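Afamin (Homo sapiens, PDB 6FAK) carries hydrophobic molecules in body fluids, binding vitamin E and keeping lipidated Wnt proteins soluble and active. Local coordinates at residues L507-C515 / C560-N570. Residues are numbered along the deposited sequence; the frame is centred on the assembly and turned at random.
Sequences LFTFHADMC and CKAESPEVCFN
The C515–C560 disulfide joins the loop 507-515 covalently to segment 560-570, and the F510 ring lies against it. The S–S torsion of -87° is near the relaxed right angle. C515 SG lies in the plane of the F510 ring, at its edge, while C560 SG approaches obliquely, 3.7 Å from F510 CZ. C515 SG also meets the P565 ring, 3.7 Å from P565 CB. The second joint is a CH-pi contact: F510 CB sits over the centre of the F569 ring, 3.5 Å from the centroid. With CG anti to the backbone N (chi1 -179°), the F510 ring runs from this CB toward the disulfide, and the two ring planes meet obliquely at 33°. F510 N, close to F569 CE1, is buried without a polar partner. Without the F569 ring, as with an alanine here, F510 CB is likely to lose its aromatic cover and a gap to open toward V556 of helix 542-560. Farther out the fit is looser: A512 CB reaches P565 CD at 4.1 Å, and the extended E566 chain brings OE1 to 3.7 Å from A512 N. T509 OG1 hydrogen-bonds Q505 O, outside the contact, while T509 CG2 lies 4.2 Å from N570 OD1. C559, adjacent to C560, bonds C568, so the neighbouring cysteines carry the double disulfide of the albumin family, here in the third domain. Beneath, F510 rests on V556 and F569 on F552, V555 and V556 of helix 542-560, while F508 packs on helix 521-536 and its ring meets that of F585 in strand 584-585, which pairs with strand 503-504.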
ATOM      1  N   LEU A 507      -1.117   6.333 -30.391  1.00 35.50           N
ATOM      2  CA  LEU A 507      -0.999   5.458 -29.195  1.00 34.12           C
ATOM      3  C   LEU A 507      -0.504   4.080 -29.584  1.00 33.50           C
ATOM      4  O   LEU A 507      -0.015   3.310 -28.735  1.00 33.26           O
ATOM      5  CB  LEU A 507      -2.364   5.316 -28.489  1.00 34.55           C
ATOM      6  CG  LEU A 507      -2.582   6.131 -27.189  1.00 37.09           C
ATOM      7  CD1 LEU A 507      -2.060   7.547 -27.288  1.00 41.09           C
ATOM      8  CD2 LEU A 507      -4.044   6.129 -26.822  1.00 35.06           C
ATOM      9  N   PHE A 508      -0.685   3.720 -30.853  1.00 33.29           N
ATOM     10  CA  PHE A 508      -0.337   2.382 -31.294  1.00 34.92           C
ATOM     11  C   PHE A 508       0.820   2.381 -32.293  1.00 38.27           C
ATOM     12  O   PHE A 508       1.047   1.397 -33.009  1.00 37.75           O
ATOM     13  CB  PHE A 508      -1.557   1.744 -31.881  1.00 33.14           C
ATOM     14  CG  PHE A 508      -2.771   1.804 -30.980  1.00 33.38           C
ATOM     15  CD1 PHE A 508      -2.948   0.873 -29.982  1.00 32.90           C
ATOM     16  CD2 PHE A 508      -3.720   2.800 -31.121  1.00 32.49           C
ATOM     17  CE1 PHE A 508      -4.053   0.915 -29.169  1.00 31.96           C
ATOM     18  CE2 PHE A 508      -4.818   2.832 -30.312  1.00 32.08           C
ATOM     19  CZ  PHE A 508      -4.969   1.892 -29.321  1.00 31.90           C
ATOM     20  N   THR A 509       1.553   3.484 -32.319  1.00 43.48           N
ATOM     21  CA  THR A 509       2.664   3.658 -33.248  1.00 49.76           C
ATOM     22  C   THR A 509       3.940   3.549 -32.462  1.00 50.82           C
ATOM     23  O   THR A 509       4.112   4.202 -31.451  1.00 57.00           O
ATOM     24  CB  THR A 509       2.609   5.035 -33.923  1.00 52.01           C
ATOM     25  OG1 THR A 509       1.385   5.133 -34.657  1.00 50.34           O
ATOM     26  CG2 THR A 509       3.776   5.229 -34.855  1.00 56.08           C
ATOM     27  N   PHE A 510       4.838   2.717 -32.951  1.00 53.77           N
ATOM     28  CA  PHE A 510       6.151   2.582 -32.387  1.00 57.35           C
ATOM     29  C   PHE A 510       7.042   3.622 -33.067  1.00 62.29           C
ATOM     30  O   PHE A 510       7.055   3.740 -34.302  1.00 63.96           O
ATOM     31  CB  PHE A 510       6.650   1.171 -32.640  1.00 67.74           C
ATOM     32  CG  PHE A 510       8.006   0.910 -32.082  1.00 82.64           C
ATOM     33  CD1 PHE A 510       9.123   0.943 -32.914  1.00 85.65           C
ATOM     34  CD2 PHE A 510       8.175   0.645 -30.724  1.00 86.25           C
ATOM     35  CE1 PHE A 510      10.383   0.710 -32.406  1.00 91.52           C
ATOM     36  CE2 PHE A 510       9.440   0.404 -30.207  1.00 88.68           C
ATOM     37  CZ  PHE A 510      10.548   0.440 -31.047  1.00 89.21           C
ATOM     38  N   HIS A 511       7.781   4.365 -32.253  1.00 65.92           N
ATOM     39  CA  HIS A 511       8.720   5.380 -32.723  1.00 69.82           C
ATOM     40  C   HIS A 511      10.151   4.891 -32.541  1.00 66.84           C
ATOM     41  O   HIS A 511      10.442   4.122 -31.614  1.00 58.72           O
ATOM     42  CB  HIS A 511       8.535   6.692 -31.949  1.00 74.61           C
ATOM     43  CG  HIS A 511       7.160   7.262 -32.056  1.00 81.71           C
ATOM     44  ND1 HIS A 511       6.203   7.076 -31.082  1.00 86.39           N
ATOM     45  CD2 HIS A 511       6.572   7.996 -33.030  1.00 88.33           C
ATOM     46  CE1 HIS A 511       5.086   7.682 -31.446  1.00 89.36           C
ATOM     47  NE2 HIS A 511       5.283   8.247 -32.625  1.00 91.87           N
ATOM     48  N   ALA A 512      11.036   5.400 -33.406  1.00 75.79           N
ATOM     49  CA  ALA A 512      12.424   4.928 -33.539  1.00 85.58           C
ATOM     50  C   ALA A 512      13.263   5.073 -32.265  1.00 96.38           C
ATOM     51  O   ALA A 512      14.081   4.197 -31.961  1.00 98.52           O
ATOM     52  CB  ALA A 512      13.105   5.630 -34.704  1.00 83.98           C
ATOM     53  N   ASP A 513      13.047   6.166 -31.527  1.00 99.12           N
ATOM     54  CA  ASP A 513      13.721   6.399 -30.229  1.00108.68           C
ATOM     55  C   ASP A 513      13.540   5.278 -29.191  1.00112.49           C
ATOM     56  O   ASP A 513      14.411   5.089 -28.336  1.00114.71           O
ATOM     57  CB  ASP A 513      13.309   7.757 -29.622  1.00114.35           C
ATOM     58  CG  ASP A 513      11.801   7.907 -29.460  1.00120.08           C
ATOM     59  OD1 ASP A 513      11.259   7.483 -28.417  1.00125.32           O
ATOM     60  OD2 ASP A 513      11.162   8.467 -30.379  1.00118.81           O
ATOM     61  N   MET A 514      12.429   4.540 -29.277  1.00119.68           N
ATOM     62  CA  MET A 514      12.130   3.440 -28.345  1.00111.28           C
ATOM     63  C   MET A 514      12.990   2.178 -28.560  1.00101.25           C
ATOM     64  O   MET A 514      12.971   1.290 -27.710  1.00 85.36           O
ATOM     65  CB  MET A 514      10.635   3.062 -28.407  1.00112.12           C
ATOM     66  CG  MET A 514       9.643   4.177 -28.058  1.00113.16           C
ATOM     67  SD  MET A 514       7.911   3.722 -28.364  1.00114.46           S
ATOM     68  CE  MET A 514       7.122   5.331 -28.345  1.00 99.14           C
ATOM     69  N   CYS A 515      13.721   2.079 -29.680  1.00106.64           N
ATOM     70  CA  CYS A 515      14.639   0.936 -29.914  1.00105.27           C
ATOM     71  C   CYS A 515      15.884   1.049 -29.052  1.00107.21           C
ATOM     72  O   CYS A 515      16.705   1.937 -29.272  1.00118.19           O
ATOM     73  CB  CYS A 515      15.071   0.837 -31.383  1.00 95.27           C
ATOM     74  SG  CYS A 515      13.803   0.201 -32.496  1.00 99.16           S
ATOM     75  N   CYS A 560      13.579  -2.965 -34.912  1.00 72.33           N
ATOM     76  CA  CYS A 560      14.729  -2.396 -34.213  1.00 81.10           C
ATOM     77  C   CYS A 560      16.048  -2.854 -34.845  1.00 88.51           C
ATOM     78  O   CYS A 560      16.980  -2.065 -34.982  1.00 97.03           O
ATOM     79  CB  CYS A 560      14.676  -2.715 -32.718  1.00 82.70           C
ATOM     80  SG  CYS A 560      13.451  -1.707 -31.847  1.00 91.45           S
ATOM     81  N   LYS A 561      16.088  -4.113 -35.265  1.00 84.92           N
ATOM     82  CA  LYS A 561      17.209  -4.678 -35.997  1.00 84.88           C
ATOM     83  C   LYS A 561      17.027  -4.420 -37.504  1.00 95.18           C
ATOM     84  O   LYS A 561      16.931  -5.373 -38.288  1.00114.00           O
ATOM     85  CB  LYS A 561      17.290  -6.190 -35.714  1.00 86.13           C
ATOM     86  CG  LYS A 561      17.322  -6.557 -34.237  1.00 85.72           C
ATOM     87  CD  LYS A 561      17.482  -8.057 -34.060  1.00 92.57           C
ATOM     88  CE  LYS A 561      17.808  -8.436 -32.619  1.00102.88           C
ATOM     89  NZ  LYS A 561      18.829  -9.524 -32.544  1.00106.48           N
ATOM     90  N   ALA A 562      16.966  -3.147 -37.909  1.00 88.32           N
ATOM     91  CA  ALA A 562      16.672  -2.795 -39.317  1.00 90.36           C
ATOM     92  C   ALA A 562      17.268  -1.501 -39.913  1.00102.18           C
ATOM     93  O   ALA A 562      17.398  -1.426 -41.142  1.00107.58           O
ATOM     94  CB  ALA A 562      15.165  -2.794 -39.540  1.00 87.80           C
ATOM     95  N   GLU A 563      17.618  -0.509 -39.081  1.00128.54           N
ATOM     96  CA  GLU A 563      17.985   0.867 -39.516  1.00124.79           C
ATOM     97  C   GLU A 563      16.805   1.576 -40.225  1.00121.53           C
ATOM     98  O   GLU A 563      16.227   1.054 -41.190  1.00117.37           O
ATOM     99  CB  GLU A 563      19.280   0.903 -40.361  1.00124.72           C
ATOM    100  CG  GLU A 563      20.538   1.392 -39.628  1.00127.63           C
ATOM    101  CD  GLU A 563      21.436   0.280 -39.094  1.00122.55           C
ATOM    102  OE1 GLU A 563      21.691  -0.704 -39.826  1.00118.08           O
ATOM    103  OE2 GLU A 563      21.920   0.409 -37.952  1.00121.07           O
ATOM    104  N   SER A 564      16.477   2.777 -39.742  1.00118.32           N
ATOM    105  CA  SER A 564      15.143   3.383 -39.906  1.00111.72           C
ATOM    106  C   SER A 564      14.052   2.420 -39.409  1.00 98.68           C
ATOM    107  O   SER A 564      13.299   1.857 -40.213  1.00 92.10           O
ATOM    108  CB  SER A 564      14.876   3.818 -41.352  1.00117.03           C
ATOM    109  OG  SER A 564      13.558   4.332 -41.476  1.00115.49           O
ATOM    110  N   PRO A 565      13.975   2.212 -38.081  1.00 93.36           N
ATOM    111  CA  PRO A 565      13.003   1.254 -37.544  1.00 88.76           C
ATOM    112  C   PRO A 565      11.519   1.606 -37.722  1.00 83.33           C
ATOM    113  O   PRO A 565      10.683   0.700 -37.767  1.00 80.75           O
ATOM    114  CB  PRO A 565      13.353   1.211 -36.047  1.00 93.42           C
ATOM    115  CG  PRO A 565      14.780   1.631 -35.989  1.00 99.36           C
ATOM    116  CD  PRO A 565      14.848   2.725 -37.009  1.00100.60           C
ATOM    117  N   GLU A 566      11.190   2.892 -37.813  1.00 82.30           N
ATOM    118  CA  GLU A 566       9.779   3.313 -37.804  1.00 83.65           C
ATOM    119  C   GLU A 566       9.045   3.104 -39.132  1.00 81.44           C
ATOM    120  O   GLU A 566       7.869   2.709 -39.141  1.00 82.52           O
ATOM    121  CB  GLU A 566       9.612   4.740 -37.273  1.00 87.50           C
ATOM    122  CG  GLU A 566      10.345   5.846 -38.020  1.00 92.12           C
ATOM    123  CD  GLU A 566      10.001   7.217 -37.469  1.00 94.36           C
ATOM    124  OE1 GLU A 566       9.640   7.317 -36.267  1.00 86.08           O
ATOM    125  OE2 GLU A 566      10.092   8.193 -38.247  1.00101.77           O
ATOM    126  N   VAL A 567       9.732   3.331 -40.250  1.00 79.63           N
ATOM    127  CA  VAL A 567       9.189   2.932 -41.552  1.00 81.20           C
ATOM    128  C   VAL A 567       8.955   1.423 -41.608  1.00 74.23           C
ATOM    129  O   VAL A 567       7.986   0.985 -42.222  1.00 79.26           O
ATOM    130  CB  VAL A 567      10.082   3.378 -42.732  1.00 94.25           C
ATOM    131  CG1 VAL A 567      11.348   2.538 -42.824  1.00 95.30           C
ATOM    132  CG2 VAL A 567       9.311   3.328 -44.050  1.00 98.54           C
ATOM    133  N   CYS A 568       9.830   0.645 -40.957  1.00 65.95           N
ATOM    134  CA  CYS A 568       9.711  -0.814 -40.923  1.00 62.75           C
ATOM    135  C   CYS A 568       8.436  -1.179 -40.193  1.00 66.78           C
ATOM    136  O   CYS A 568       7.659  -2.005 -40.681  1.00 60.90           O
ATOM    137  CB  CYS A 568      10.938  -1.466 -40.255  1.00 62.17           C
ATOM    138  SG  CYS A 568      10.836  -3.266 -39.963  1.00 66.05           S
ATOM    139  N   PHE A 569       8.223  -0.545 -39.026  1.00 67.14           N
ATOM    140  CA  PHE A 569       7.050  -0.813 -38.201  1.00 65.71           C
ATOM    141  C   PHE A 569       5.729  -0.568 -38.919  1.00 66.55           C
ATOM    142  O   PHE A 569       4.840  -1.417 -38.883  1.00 71.34           O
ATOM    143  CB  PHE A 569       7.066   0.042 -36.934  1.00 71.97           C
ATOM    144  CG  PHE A 569       5.976  -0.318 -35.970  1.00 71.13           C
ATOM    145  CD1 PHE A 569       4.727   0.295 -36.049  1.00 71.53           C
ATOM    146  CD2 PHE A 569       6.185  -1.293 -35.006  1.00 69.82           C
ATOM    147  CE1 PHE A 569       3.716  -0.045 -35.164  1.00 72.15           C
ATOM    148  CE2 PHE A 569       5.176  -1.635 -34.116  1.00 74.07           C
ATOM    149  CZ  PHE A 569       3.940  -1.011 -34.200  1.00 71.19           C
ATOM    150  N   ASN A 570       5.602   0.592 -39.560  1.00 69.56           N
ATOM    151  CA  ASN A 570       4.368   0.945 -40.267  1.00 74.33           C
ATOM    152  C   ASN A 570       4.077   0.061 -41.483  1.00 80.08           C
ATOM    153  O   ASN A 570       2.909  -0.193 -41.774  1.00 90.41           O
ATOM    154  CB  ASN A 570       4.355   2.428 -40.664  1.00 82.88           C
ATOM    155  CG  ASN A 570       4.274   3.363 -39.457  1.00 83.15           C
ATOM    156  OD1 ASN A 570       3.784   2.993 -38.384  1.00 83.60           O
ATOM    157  ND2 ASN A 570       4.758   4.584 -39.634  1.00 82.12           N
TER